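Local coordinates for protein uronate isomerase (Bacillus halodurans C-125, PDB 3HK8) that probably interconverts hexuronates such as D-glucuronate and their keto-sugar isomers, and binds zinc in its active site, at residues P21-H26 and V137-M142; H26-S31 and D355-E360; L169-L174 and R206-W211; L297-S302 and M320-W325. One frame throughout, in Å; residues are numbered along the deposited sequence.

All four contacts are buried, and they belong to the barrel that amidohydrolases share. Contacts 1 and 4 are parallel strand pairings held by backbone hydrogen bonds, each running on past its strand to a residue that reaches the active site. Contact 2 joins two loops through a shared zinc ion, and it has His26 in common with contact 1; the two also touch where Thr27 meets Val141. Contact 3 lies farther from the centre of the chain, and its interface is purely apolar, leucines against a helix, although Arg170 on its strand turns the other way to the ligand. D-arabinohydroxamic acid is touched from all four, by histidines, an aspartate, arginines and an indole.

Contact 1 (P21-H26 and V137-M142); sequences PVTDMH and VSDVVM. With ZN (zinc ion), chain E; HDL (D-arabinohydroxamic acid), chain C.
Val141 carries its CG1 anti to the backbone N (chi1 174°) and CG2 beside that nitrogen, so that the two methyls spread along the backbone of Asp24 and Met25: CG2 comes to 3.5 Å from Met25 CA, while CG1 lies close to Met25 O. Farther back, the OG of Ser138 stands between its own N and carbonyl carbon (chi1 64°), which turns it toward the same water that Thr23 uses. These side chains edge a parallel pair, strands 22-24 and 137-141, neighbours in the distorted (beta/alpha)8 barrel of the amidohydrolase superfamily. The register slips by one residue between Val22 and Thr23, a beta bulge, and there Val22 O accepts twice, from Ser138 N at 2.8 Å and, longer but straighter, from Asp139 N at 3.3 Å. Beyond the bulge the pairing is regular: Asp24 N gives its hydrogen to Asp139 O (2.7 Å), and Asp24 O receives Val141 N (2.9 Å). Asp24 stands on the face shared with Val22 and Val137, and Ser354 and Trp366 bind its carboxylate. On the other face Thr23 crosses Asp139, its OG1 engaged by Trp409, and Phe408 of helix 393-412 packs against Met25 and Val141. Past the end of its strand the chain delivers His26, whose NE2 binds the zinc ion. The other nitrogen of that imidazole is tied to the residue just past the neighbouring strand through one water, which accepts from His26 ND1 at 2.8 Å and donates to Met142 O at 3.0 Å.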
# COMPACT_ATOMS: atom_id res chain seq x y z
N PRO A 21 50.77 3.05 0.20
CA PRO A 21 50.29 3.73 -1.00
C PRO A 21 48.81 3.42 -1.16
O PRO A 21 48.39 2.27 -1.06
CB PRO A 21 51.14 3.11 -2.12
CG PRO A 21 52.41 2.75 -1.42
CD PRO A 21 51.89 2.15 -0.12
N VAL A 22 48.02 4.45 -1.42
CA VAL A 22 46.59 4.28 -1.55
C VAL A 22 46.03 4.13 -2.95
O VAL A 22 46.46 4.81 -3.89
CB VAL A 22 45.85 5.48 -0.89
CG1 VAL A 22 44.33 5.32 -1.04
CG2 VAL A 22 46.26 5.61 0.57
N THR A 23 45.07 3.23 -3.09
CA THR A 23 44.37 3.06 -4.35
C THR A 23 43.01 3.68 -4.02
O THR A 23 42.26 3.15 -3.20
CB THR A 23 44.16 1.59 -4.76
OG1 THR A 23 45.39 1.04 -5.25
CG2 THR A 23 43.11 1.49 -5.87
N ASP A 24 42.72 4.83 -4.63
CA ASP A 24 41.46 5.53 -4.42
C ASP A 24 40.49 4.94 -5.45
O ASP A 24 40.52 5.33 -6.62
CB ASP A 24 41.66 7.02 -4.68
CG ASP A 24 40.63 7.87 -3.98
OD1 ASP A 24 39.49 7.41 -3.80
OD2 ASP A 24 40.98 9.00 -3.61
N MET A 25 39.62 4.03 -5.02
CA MET A 25 38.74 3.36 -5.98
C MET A 25 37.49 4.06 -6.49
O MET A 25 36.70 3.47 -7.22
CB MET A 25 38.43 1.94 -5.50
CG MET A 25 37.98 1.81 -4.06
SD MET A 25 36.27 2.27 -3.83
CE MET A 25 35.48 0.93 -4.61
N HIS A 26 37.31 5.33 -6.13
CA HIS A 26 36.21 6.12 -6.66
C HIS A 26 36.45 7.61 -6.46
O HIS A 26 36.44 8.12 -5.34
CB HIS A 26 34.86 5.76 -6.04
CG HIS A 26 33.75 6.65 -6.51
ND1 HIS A 26 33.45 6.82 -7.84
CD2 HIS A 26 32.91 7.47 -5.83
CE1 HIS A 26 32.47 7.69 -7.97
NE2 HIS A 26 32.12 8.10 -6.76
N VAL A 137 48.96 8.53 -2.84
CA VAL A 137 47.97 7.81 -3.64
C VAL A 137 48.68 7.28 -4.89
O VAL A 137 49.21 8.05 -5.69
CB VAL A 137 46.81 8.74 -4.06
CG1 VAL A 137 45.91 8.04 -5.08
CG2 VAL A 137 45.99 9.15 -2.83
N SER A 138 48.70 5.96 -5.04
CA SER A 138 49.36 5.34 -6.18
C SER A 138 48.43 5.14 -7.37
O SER A 138 48.86 5.18 -8.51
CB SER A 138 49.94 3.98 -5.78
OG SER A 138 48.90 3.09 -5.41
N ASP A 139 47.15 4.92 -7.09
CA ASP A 139 46.17 4.68 -8.15
C ASP A 139 44.86 5.41 -7.90
O ASP A 139 44.32 5.39 -6.79
CB ASP A 139 45.91 3.18 -8.27
CG ASP A 139 47.16 2.40 -8.65
OD1 ASP A 139 47.43 2.26 -9.87
OD2 ASP A 139 47.88 1.96 -7.73
N VAL A 140 44.36 6.05 -8.95
CA VAL A 140 43.11 6.78 -8.88
C VAL A 140 42.14 6.16 -9.86
O VAL A 140 42.49 5.88 -11.01
CB VAL A 140 43.32 8.27 -9.25
CG1 VAL A 140 41.99 9.00 -9.29
CG2 VAL A 140 44.26 8.93 -8.26
N VAL A 141 40.92 5.90 -9.40
CA VAL A 141 39.90 5.35 -10.28
C VAL A 141 38.98 6.52 -10.63
O VAL A 141 38.43 7.18 -9.74
CB VAL A 141 39.09 4.24 -9.58
CG1 VAL A 141 37.93 3.79 -10.49
CG2 VAL A 141 40.00 3.05 -9.27
N MET A 142 38.84 6.79 -11.92
CA MET A 142 38.03 7.88 -12.43
C MET A 142 36.58 7.43 -12.55
O MET A 142 36.26 6.25 -12.36
CB MET A 142 38.49 8.29 -13.85
CG MET A 142 39.96 8.68 -14.03
SD MET A 142 40.38 9.14 -15.77
CE MET A 142 40.53 7.58 -16.48
ZN ZN E . 31.18 10.03 -6.60
O1A HDL C . 29.31 9.49 -7.59
C1 HDL C . 28.30 10.15 -7.22
O1B HDL C . 27.16 10.05 -7.73
C2 HDL C . 28.45 11.14 -6.06
O2 HDL C . 29.67 10.87 -5.35
C3 HDL C . 28.44 12.60 -6.62
O3 HDL C . 29.60 12.86 -7.40
C4 HDL C . 28.36 13.73 -5.53
O4 HDL C . 27.86 14.94 -6.09
C5 HDL C . 29.72 14.06 -4.85
O5 HDL C . 30.23 15.17 -4.92
N6 HDL C . 30.32 13.07 -4.18
O6 HDL C . 29.86 12.62 -2.98
O HOH W 1 47.94 1.10 -3.82
O HOH W 2 34.43 5.49 -10.10

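Contact 2 (H26-S31 and D355-E360); sequences HTHLFS and DARVLE. With ZN (zinc ion), chain E; HDL (D-arabinohydroxamic acid), chain C.
His28 and Asp355 meet at the zinc ion, NE2 of the histidine and OD1 of the aspartate each 2.0 Å from the metal. The imidazole and the carboxylate lie side by side and almost coplanar, 15° apart, whereas the His26 ring, which binds through its own NE2, is turned 79° from that carboxylate. O1A and O2 of D-arabinohydroxamic acid bring the metal to five ligands. At the far end of the ligand the extended side chain of Arg357 runs beside His28 and sends NE to O5 (2.7 Å) and NH2 to O4 (3.0 Å). A His-X-His motif, here His26-Thr27-His28, after the first barrel strand, with an aspartate after the last barrel strand, is the metal site known from the amidohydrolase superfamily. Two backbone bonds set these ligands: Asp355 N to His26 O at 2.9 Å, and His28 N to Ala356 O at 2.7 Å. The second oxygen of the carboxylate, OD2, is hydrogen-bonded to His353 NE2. Thr27 OG1 accepts from Leu29 N, an ST turn, and is also bonded to Val141 O. Outermost, Leu29 lays CD2 against the backbone at Leu359, 3.5 Å from its N, and CD1 against Ala356 CB.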
# COMPACT_ATOMS: atom_id res chain seq x y z
N HIS A 26 37.31 5.33 -6.13
CA HIS A 26 36.21 6.12 -6.66
C HIS A 26 36.45 7.61 -6.46
O HIS A 26 36.44 8.12 -5.34
CB HIS A 26 34.86 5.76 -6.04
CG HIS A 26 33.75 6.65 -6.51
ND1 HIS A 26 33.45 6.82 -7.84
CD2 HIS A 26 32.91 7.47 -5.83
CE1 HIS A 26 32.47 7.69 -7.97
NE2 HIS A 26 32.12 8.10 -6.76
N THR A 27 36.66 8.30 -7.58
CA THR A 27 36.88 9.74 -7.57
C THR A 27 36.22 10.33 -8.82
O THR A 27 35.67 9.60 -9.65
CB THR A 27 38.37 10.12 -7.65
OG1 THR A 27 38.83 9.93 -9.00
CG2 THR A 27 39.21 9.25 -6.71
N HIS A 28 36.28 11.65 -8.92
CA HIS A 28 35.75 12.38 -10.06
C HIS A 28 36.90 13.20 -10.62
O HIS A 28 36.74 14.34 -11.06
CB HIS A 28 34.59 13.27 -9.61
CG HIS A 28 33.40 12.50 -9.12
ND1 HIS A 28 32.45 11.99 -9.98
CD2 HIS A 28 33.06 12.08 -7.88
CE1 HIS A 28 31.57 11.28 -9.29
NE2 HIS A 28 31.92 11.32 -8.01
N LEU A 29 38.09 12.59 -10.58
CA LEU A 29 39.30 13.22 -11.10
C LEU A 29 39.55 12.61 -12.48
O LEU A 29 38.95 11.60 -12.83
CB LEU A 29 40.49 12.94 -10.19
CG LEU A 29 40.34 13.46 -8.76
CD1 LEU A 29 41.60 13.17 -7.95
CD2 LEU A 29 40.07 14.96 -8.80
N PHE A 30 40.42 13.25 -13.25
CA PHE A 30 40.73 12.77 -14.59
C PHE A 30 42.23 12.85 -14.86
O PHE A 30 42.92 13.70 -14.29
CB PHE A 30 39.99 13.60 -15.64
CG PHE A 30 38.50 13.41 -15.62
CD1 PHE A 30 37.92 12.31 -16.24
CD2 PHE A 30 37.67 14.33 -14.97
CE1 PHE A 30 36.53 12.12 -16.23
CE2 PHE A 30 36.28 14.15 -14.95
CZ PHE A 30 35.72 13.04 -15.58
N SER A 31 42.72 11.96 -15.71
CA SER A 31 44.12 11.96 -16.09
C SER A 31 44.38 13.38 -16.59
O SER A 31 43.58 13.92 -17.35
CB SER A 31 44.36 10.94 -17.21
OG SER A 31 45.74 10.81 -17.48
N ASP A 355 36.25 10.29 -3.47
CA ASP A 355 35.17 10.89 -4.23
C ASP A 355 35.61 12.31 -4.61
O ASP A 355 34.77 13.19 -4.84
CB ASP A 355 33.89 10.97 -3.38
CG ASP A 355 32.67 10.49 -4.13
OD1 ASP A 355 32.47 10.92 -5.29
OD2 ASP A 355 31.91 9.68 -3.56
N ALA A 356 36.91 12.53 -4.68
CA ALA A 356 37.45 13.85 -4.99
C ALA A 356 37.00 14.40 -6.34
O ALA A 356 37.03 13.70 -7.36
CB ALA A 356 38.97 13.83 -4.92
N ARG A 357 36.57 15.66 -6.33
CA ARG A 357 36.13 16.38 -7.52
C ARG A 357 37.22 17.36 -7.92
O ARG A 357 37.33 17.75 -9.08
CB ARG A 357 34.82 17.14 -7.24
CG ARG A 357 33.57 16.31 -7.44
CD ARG A 357 32.37 17.01 -6.85
NE ARG A 357 31.12 16.34 -7.19
CZ ARG A 357 30.49 16.47 -8.36
NH1 ARG A 357 30.99 17.24 -9.32
NH2 ARG A 357 29.35 15.83 -8.57
N VAL A 358 38.02 17.76 -6.93
CA VAL A 358 39.12 18.68 -7.14
C VAL A 358 40.40 17.98 -6.69
O VAL A 358 40.48 17.47 -5.57
CB VAL A 358 38.91 19.99 -6.33
CG1 VAL A 358 40.01 20.99 -6.65
CG2 VAL A 358 37.53 20.57 -6.64
N LEU A 359 41.40 17.97 -7.57
CA LEU A 359 42.67 17.30 -7.32
C LEU A 359 43.23 17.38 -5.90
O LEU A 359 43.51 16.34 -5.30
CB LEU A 359 43.73 17.83 -8.30
CG LEU A 359 45.14 17.24 -8.15
CD1 LEU A 359 45.09 15.73 -8.40
CD2 LEU A 359 46.08 17.91 -9.15
N GLU A 360 43.38 18.59 -5.36
CA GLU A 360 43.94 18.75 -4.01
C GLU A 360 43.17 18.07 -2.88
O GLU A 360 43.72 17.85 -1.80
CB GLU A 360 44.10 20.23 -3.67
CG GLU A 360 45.14 20.99 -4.48
CD GLU A 360 44.67 21.29 -5.90
OE1 GLU A 360 43.45 21.24 -6.16
OE2 GLU A 360 45.55 21.58 -6.75
ZN ZN E . 31.18 10.03 -6.60
O1A HDL C . 29.31 9.49 -7.59
C1 HDL C . 28.30 10.15 -7.22
O1B HDL C . 27.16 10.05 -7.73
C2 HDL C . 28.45 11.14 -6.06
O2 HDL C . 29.67 10.87 -5.35
C3 HDL C . 28.44 12.60 -6.62
O3 HDL C . 29.60 12.86 -7.40
C4 HDL C . 28.36 13.73 -5.53
O4 HDL C . 27.86 14.94 -6.09
C5 HDL C . 29.72 14.06 -4.85
O5 HDL C . 30.23 15.17 -4.92
N6 HDL C . 30.32 13.07 -4.18
O6 HDL C . 29.86 12.62 -2.98
O HOH W 3 38.57 16.73 -11.70
O HOH W 4 35.34 17.01 -10.87

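Contact 3 (L169-L174 and R206-W211); sequences LRLDPL and RFLTDW. With HDL (D-arabinohydroxamic acid), chain C.
Leucines make this apolar contact, in which Leu169 of the barrel strand, Leu171 at the N-cap position and Leu174 of the short helix 172-176 meet Leu208 and Trp211 on the inner side of helix 198-215. One methyl does much of the work: Leu208 CD2 lies 3.9 Å from both Leu171 CD1 and Leu174 CD2. Leu169 spreads its two methyls over Trp211 CB, CD1 at 4.1 Å, crossing that side chain at about a right angle. The indole itself leads away and sets its CD1 over one face of Phe207, 3.5 Å above the ring plane. Alternation along the strand sends Arg170 the opposite way, into the active site. Its chain bends at chi2 (59°) and chi3 (84°), and NH2 donates to O1A of D-arabinohydroxamic acid at 2.6 Å. NH1 makes a salt bridge to Asp172 OD2 at 3.0 Å, an oxygen that Ser223 OG also binds. A leucine in place of Arg170 would probably leave O1A without this donor and Asp172 without its charged mate. Helix 198-215 belongs to the crossover between parallel strands 169-170 and 220-224; Met220 of the latter packs on Leu169 and Leu171, while Leu185 of helix 178-187 touches Leu174 and Phe207.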
# COMPACT_ATOMS: atom_id res chain seq x y z
N LEU A 169 33.36 2.62 -15.89
CA LEU A 169 32.25 2.96 -16.78
C LEU A 169 30.98 3.35 -16.02
O LEU A 169 30.26 2.49 -15.52
CB LEU A 169 31.98 1.77 -17.72
CG LEU A 169 30.84 1.85 -18.74
CD1 LEU A 169 31.02 3.05 -19.66
CD2 LEU A 169 30.82 0.56 -19.55
N ARG A 170 30.71 4.65 -15.94
CA ARG A 170 29.53 5.16 -15.24
C ARG A 170 28.33 5.06 -16.18
O ARG A 170 28.40 5.52 -17.32
CB ARG A 170 29.74 6.61 -14.80
CG ARG A 170 28.54 7.22 -14.08
CD ARG A 170 28.15 6.43 -12.82
NE ARG A 170 28.95 6.83 -11.68
CZ ARG A 170 28.53 7.60 -10.68
NH1 ARG A 170 27.29 8.07 -10.65
NH2 ARG A 170 29.38 7.94 -9.71
N LEU A 171 27.23 4.49 -15.69
CA LEU A 171 26.06 4.29 -16.54
C LEU A 171 24.72 4.92 -16.14
O LEU A 171 23.67 4.50 -16.65
CB LEU A 171 25.86 2.78 -16.72
CG LEU A 171 27.05 2.08 -17.38
CD1 LEU A 171 26.91 0.58 -17.26
CD2 LEU A 171 27.14 2.52 -18.84
N ASP A 172 24.73 5.91 -15.26
CA ASP A 172 23.50 6.56 -14.82
C ASP A 172 22.48 6.90 -15.92
O ASP A 172 21.31 6.55 -15.82
CB ASP A 172 23.83 7.82 -14.01
CG ASP A 172 24.51 7.50 -12.68
OD1 ASP A 172 25.08 6.39 -12.55
OD2 ASP A 172 24.49 8.35 -11.77
N PRO A 173 22.91 7.59 -16.99
CA PRO A 173 21.99 7.95 -18.07
C PRO A 173 21.30 6.76 -18.72
O PRO A 173 20.11 6.81 -19.04
CB PRO A 173 22.89 8.71 -19.06
CG PRO A 173 23.93 9.32 -18.16
CD PRO A 173 24.25 8.16 -17.23
N LEU A 174 22.06 5.68 -18.91
CA LEU A 174 21.53 4.47 -19.53
C LEU A 174 20.50 3.76 -18.67
O LEU A 174 19.42 3.39 -19.15
CB LEU A 174 22.67 3.50 -19.84
CG LEU A 174 22.23 2.18 -20.48
CD1 LEU A 174 21.73 2.45 -21.90
CD2 LEU A 174 23.38 1.19 -20.50
N ARG A 206 26.06 -4.54 -26.95
CA ARG A 206 27.07 -4.08 -27.89
C ARG A 206 27.66 -2.76 -27.40
O ARG A 206 28.88 -2.57 -27.40
CB ARG A 206 26.45 -3.84 -29.27
CG ARG A 206 26.98 -4.72 -30.39
CD ARG A 206 26.58 -4.13 -31.75
NE ARG A 206 27.40 -2.96 -32.06
CZ ARG A 206 26.94 -1.83 -32.58
NH1 ARG A 206 25.65 -1.69 -32.87
NH2 ARG A 206 27.78 -0.83 -32.80
N PHE A 207 26.78 -1.85 -26.99
CA PHE A 207 27.18 -0.55 -26.48
C PHE A 207 28.10 -0.71 -25.27
O PHE A 207 29.14 -0.04 -25.17
CB PHE A 207 25.95 0.26 -26.08
CG PHE A 207 26.28 1.59 -25.43
CD1 PHE A 207 26.62 2.69 -26.21
CD2 PHE A 207 26.27 1.72 -24.05
CE1 PHE A 207 26.95 3.91 -25.61
CE2 PHE A 207 26.60 2.94 -23.44
CZ PHE A 207 26.94 4.03 -24.22
N LEU A 208 27.71 -1.57 -24.34
CA LEU A 208 28.50 -1.81 -23.12
C LEU A 208 29.85 -2.42 -23.49
O LEU A 208 30.90 -1.99 -23.00
CB LEU A 208 27.76 -2.75 -22.17
CG LEU A 208 26.43 -2.27 -21.60
CD1 LEU A 208 25.83 -3.36 -20.72
CD2 LEU A 208 26.64 -0.99 -20.80
N THR A 209 29.81 -3.43 -24.34
CA THR A 209 31.02 -4.12 -24.77
C THR A 209 31.98 -3.18 -25.49
O THR A 209 33.19 -3.24 -25.27
CB THR A 209 30.67 -5.30 -25.68
OG1 THR A 209 29.93 -6.27 -24.93
CG2 THR A 209 31.94 -5.96 -26.22
N ASP A 210 31.45 -2.32 -26.36
CA ASP A 210 32.30 -1.39 -27.08
C ASP A 210 33.05 -0.49 -26.11
O ASP A 210 34.25 -0.28 -26.26
CB ASP A 210 31.49 -0.52 -28.05
CG ASP A 210 30.96 -1.30 -29.24
OD1 ASP A 210 31.45 -2.42 -29.47
OD2 ASP A 210 30.06 -0.78 -29.95
N TRP A 211 32.35 0.02 -25.11
CA TRP A 211 32.99 0.90 -24.14
C TRP A 211 33.91 0.18 -23.18
O TRP A 211 34.89 0.75 -22.71
CB TRP A 211 31.95 1.73 -23.40
CG TRP A 211 31.50 2.88 -24.23
CD1 TRP A 211 30.35 2.96 -24.97
CD2 TRP A 211 32.22 4.09 -24.46
NE1 TRP A 211 30.32 4.16 -25.66
CE2 TRP A 211 31.46 4.87 -25.36
CE3 TRP A 211 33.44 4.60 -24.00
CZ2 TRP A 211 31.88 6.13 -25.81
CZ3 TRP A 211 33.86 5.85 -24.45
CH2 TRP A 211 33.08 6.60 -25.34
O1A HDL C . 29.31 9.49 -7.59
C1 HDL C . 28.30 10.15 -7.22
O1B HDL C . 27.16 10.05 -7.73
C2 HDL C . 28.45 11.14 -6.06
O2 HDL C . 29.67 10.87 -5.35
C3 HDL C . 28.44 12.60 -6.62
O3 HDL C . 29.60 12.86 -7.40
C4 HDL C . 28.36 13.73 -5.53
O4 HDL C . 27.86 14.94 -6.09
C5 HDL C . 29.72 14.06 -4.85
O5 HDL C . 30.23 15.17 -4.92
N6 HDL C . 30.32 13.07 -4.18
O6 HDL C . 29.86 12.62 -2.98

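Contact 4 (L297-S302 and M320-W325); sequences LVTMLS and MIFGCW. With HDL (D-arabinohydroxamic acid), chain C.
Hydrogen bonds join Val298 to both Met320 and Phe322: Val298 N donates to Met320 O, and Phe322 N to Val298 O, each at 3.1 Å. This is the parallel pairing of a beta-alpha-beta unit, strands 296-300 and 319-321 with helix 306-315 between. Where the pairing ends, side chains take over. Thr299 OG1 donates to Phe322 O at 2.7 Å, nearly along the C=O axis, and a water links that hydroxyl to Met300 O and Trp325 N. Among the CH-pi contacts, Thr299 CB sits over one face of the Phe322 ring, 3.8 Å from its centroid, and Leu301 CD1 lies over the six-membered ring of Trp325, 4.2 Å from its centroid. Apolar contact continues with Leu297 CD2 against Met320 CG (3.8 Å), at the end where Arg57 of a second subunit packs on Met320. Trp325, its CG anti to N (chi1 -176°), lays its indole against Thr299 and Leu301 and gives NE1 to O2 of D-arabinohydroxamic acid, 2.9 Å and almost straight at 177°. A phenylalanine at Trp325 would probably leave O2 without that donor and open a gap beside Leu301. Since O2 also binds the zinc ion, the indole N-H probably helps to hold the metal-bound oxygen in place, with Thr299 and Leu301 positioning the ring.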
# COMPACT_ATOMS: atom_id res chain seq x y z
N LEU A 297 30.05 -4.21 -5.93
CA LEU A 297 30.70 -3.25 -5.05
C LEU A 297 29.54 -2.37 -4.61
O LEU A 297 28.80 -1.85 -5.45
CB LEU A 297 31.71 -2.41 -5.83
CG LEU A 297 33.07 -3.08 -6.06
CD1 LEU A 297 33.79 -2.42 -7.23
CD2 LEU A 297 33.90 -2.97 -4.77
N VAL A 298 29.36 -2.20 -3.31
CA VAL A 298 28.25 -1.38 -2.82
C VAL A 298 28.60 -0.40 -1.71
O VAL A 298 29.41 -0.70 -0.83
CB VAL A 298 27.09 -2.26 -2.31
CG1 VAL A 298 25.98 -1.38 -1.73
CG2 VAL A 298 26.54 -3.12 -3.43
N THR A 299 27.99 0.78 -1.79
CA THR A 299 28.13 1.81 -0.77
C THR A 299 26.76 2.47 -0.71
O THR A 299 26.09 2.63 -1.74
CB THR A 299 29.22 2.86 -1.11
OG1 THR A 299 29.56 3.60 0.07
CG2 THR A 299 28.72 3.84 -2.18
N MET A 300 26.31 2.82 0.49
CA MET A 300 24.99 3.43 0.63
C MET A 300 25.06 4.80 1.29
O MET A 300 25.95 5.08 2.10
CB MET A 300 24.06 2.46 1.37
CG MET A 300 23.89 1.14 0.58
SD MET A 300 22.77 -0.07 1.26
CE MET A 300 21.22 0.58 0.59
N LEU A 301 24.12 5.66 0.92
CA LEU A 301 24.09 7.03 1.41
C LEU A 301 23.42 7.26 2.77
O LEU A 301 23.80 8.16 3.51
CB LEU A 301 23.43 7.92 0.35
CG LEU A 301 23.62 9.43 0.43
CD1 LEU A 301 25.10 9.78 0.45
CD2 LEU A 301 22.93 10.07 -0.78
N SER A 302 22.42 6.45 3.10
CA SER A 302 21.72 6.62 4.37
C SER A 302 22.44 6.03 5.58
O SER A 302 22.92 4.90 5.53
CB SER A 302 20.31 6.01 4.28
OG SER A 302 19.62 6.16 5.51
N MET A 320 31.31 -6.64 -1.96
CA MET A 320 32.43 -5.95 -1.33
C MET A 320 31.91 -4.55 -1.03
O MET A 320 31.58 -3.80 -1.95
CB MET A 320 33.64 -5.87 -2.26
CG MET A 320 34.80 -5.05 -1.68
SD MET A 320 35.52 -5.76 -0.15
CE MET A 320 36.36 -7.15 -0.83
N ILE A 321 31.80 -4.20 0.24
CA ILE A 321 31.32 -2.87 0.57
C ILE A 321 32.50 -1.92 0.65
O ILE A 321 33.61 -2.33 1.02
CB ILE A 321 30.50 -2.85 1.88
CG1 ILE A 321 31.38 -3.19 3.08
CG2 ILE A 321 29.38 -3.88 1.79
CD1 ILE A 321 30.59 -3.28 4.38
N PHE A 322 32.27 -0.67 0.27
CA PHE A 322 33.34 0.32 0.28
C PHE A 322 32.92 1.71 0.73
O PHE A 322 31.76 2.10 0.60
CB PHE A 322 33.96 0.41 -1.12
CG PHE A 322 33.07 1.06 -2.15
CD1 PHE A 322 33.18 2.41 -2.45
CD2 PHE A 322 32.09 0.31 -2.81
CE1 PHE A 322 32.35 3.03 -3.38
CE2 PHE A 322 31.24 0.91 -3.75
CZ PHE A 322 31.36 2.27 -4.03
N GLY A 323 33.91 2.42 1.27
CA GLY A 323 33.78 3.80 1.70
C GLY A 323 32.66 4.32 2.58
O GLY A 323 31.74 3.61 2.98
N CYS A 324 32.80 5.60 2.89
CA CYS A 324 31.84 6.35 3.69
C CYS A 324 31.50 7.46 2.71
O CYS A 324 32.16 8.49 2.64
CB CYS A 324 32.51 6.87 4.95
SG CYS A 324 33.18 5.50 5.94
N TRP A 325 30.46 7.19 1.94
CA TRP A 325 30.02 8.06 0.86
C TRP A 325 29.26 9.35 1.13
O TRP A 325 28.24 9.37 1.83
CB TRP A 325 29.23 7.19 -0.12
CG TRP A 325 28.76 7.86 -1.37
CD1 TRP A 325 29.46 8.74 -2.15
CD2 TRP A 325 27.51 7.63 -2.05
NE1 TRP A 325 28.72 9.07 -3.27
CE2 TRP A 325 27.53 8.40 -3.23
CE3 TRP A 325 26.39 6.84 -1.76
CZ2 TRP A 325 26.46 8.40 -4.14
CZ3 TRP A 325 25.32 6.85 -2.66
CH2 TRP A 325 25.37 7.63 -3.84
O1A HDL C . 29.31 9.49 -7.59
C1 HDL C . 28.30 10.15 -7.22
O1B HDL C . 27.16 10.05 -7.73
C2 HDL C . 28.45 11.14 -6.06
O2 HDL C . 29.67 10.87 -5.35
C3 HDL C . 28.44 12.60 -6.62
O3 HDL C . 29.60 12.86 -7.40
C4 HDL C . 28.36 13.73 -5.53
O4 HDL C . 27.86 14.94 -6.09
C5 HDL C . 29.72 14.06 -4.85
O5 HDL C . 30.23 15.17 -4.92
N6 HDL C . 30.32 13.07 -4.18
O6 HDL C . 29.86 12.62 -2.98
O HOH W 5 28.74 4.91 2.26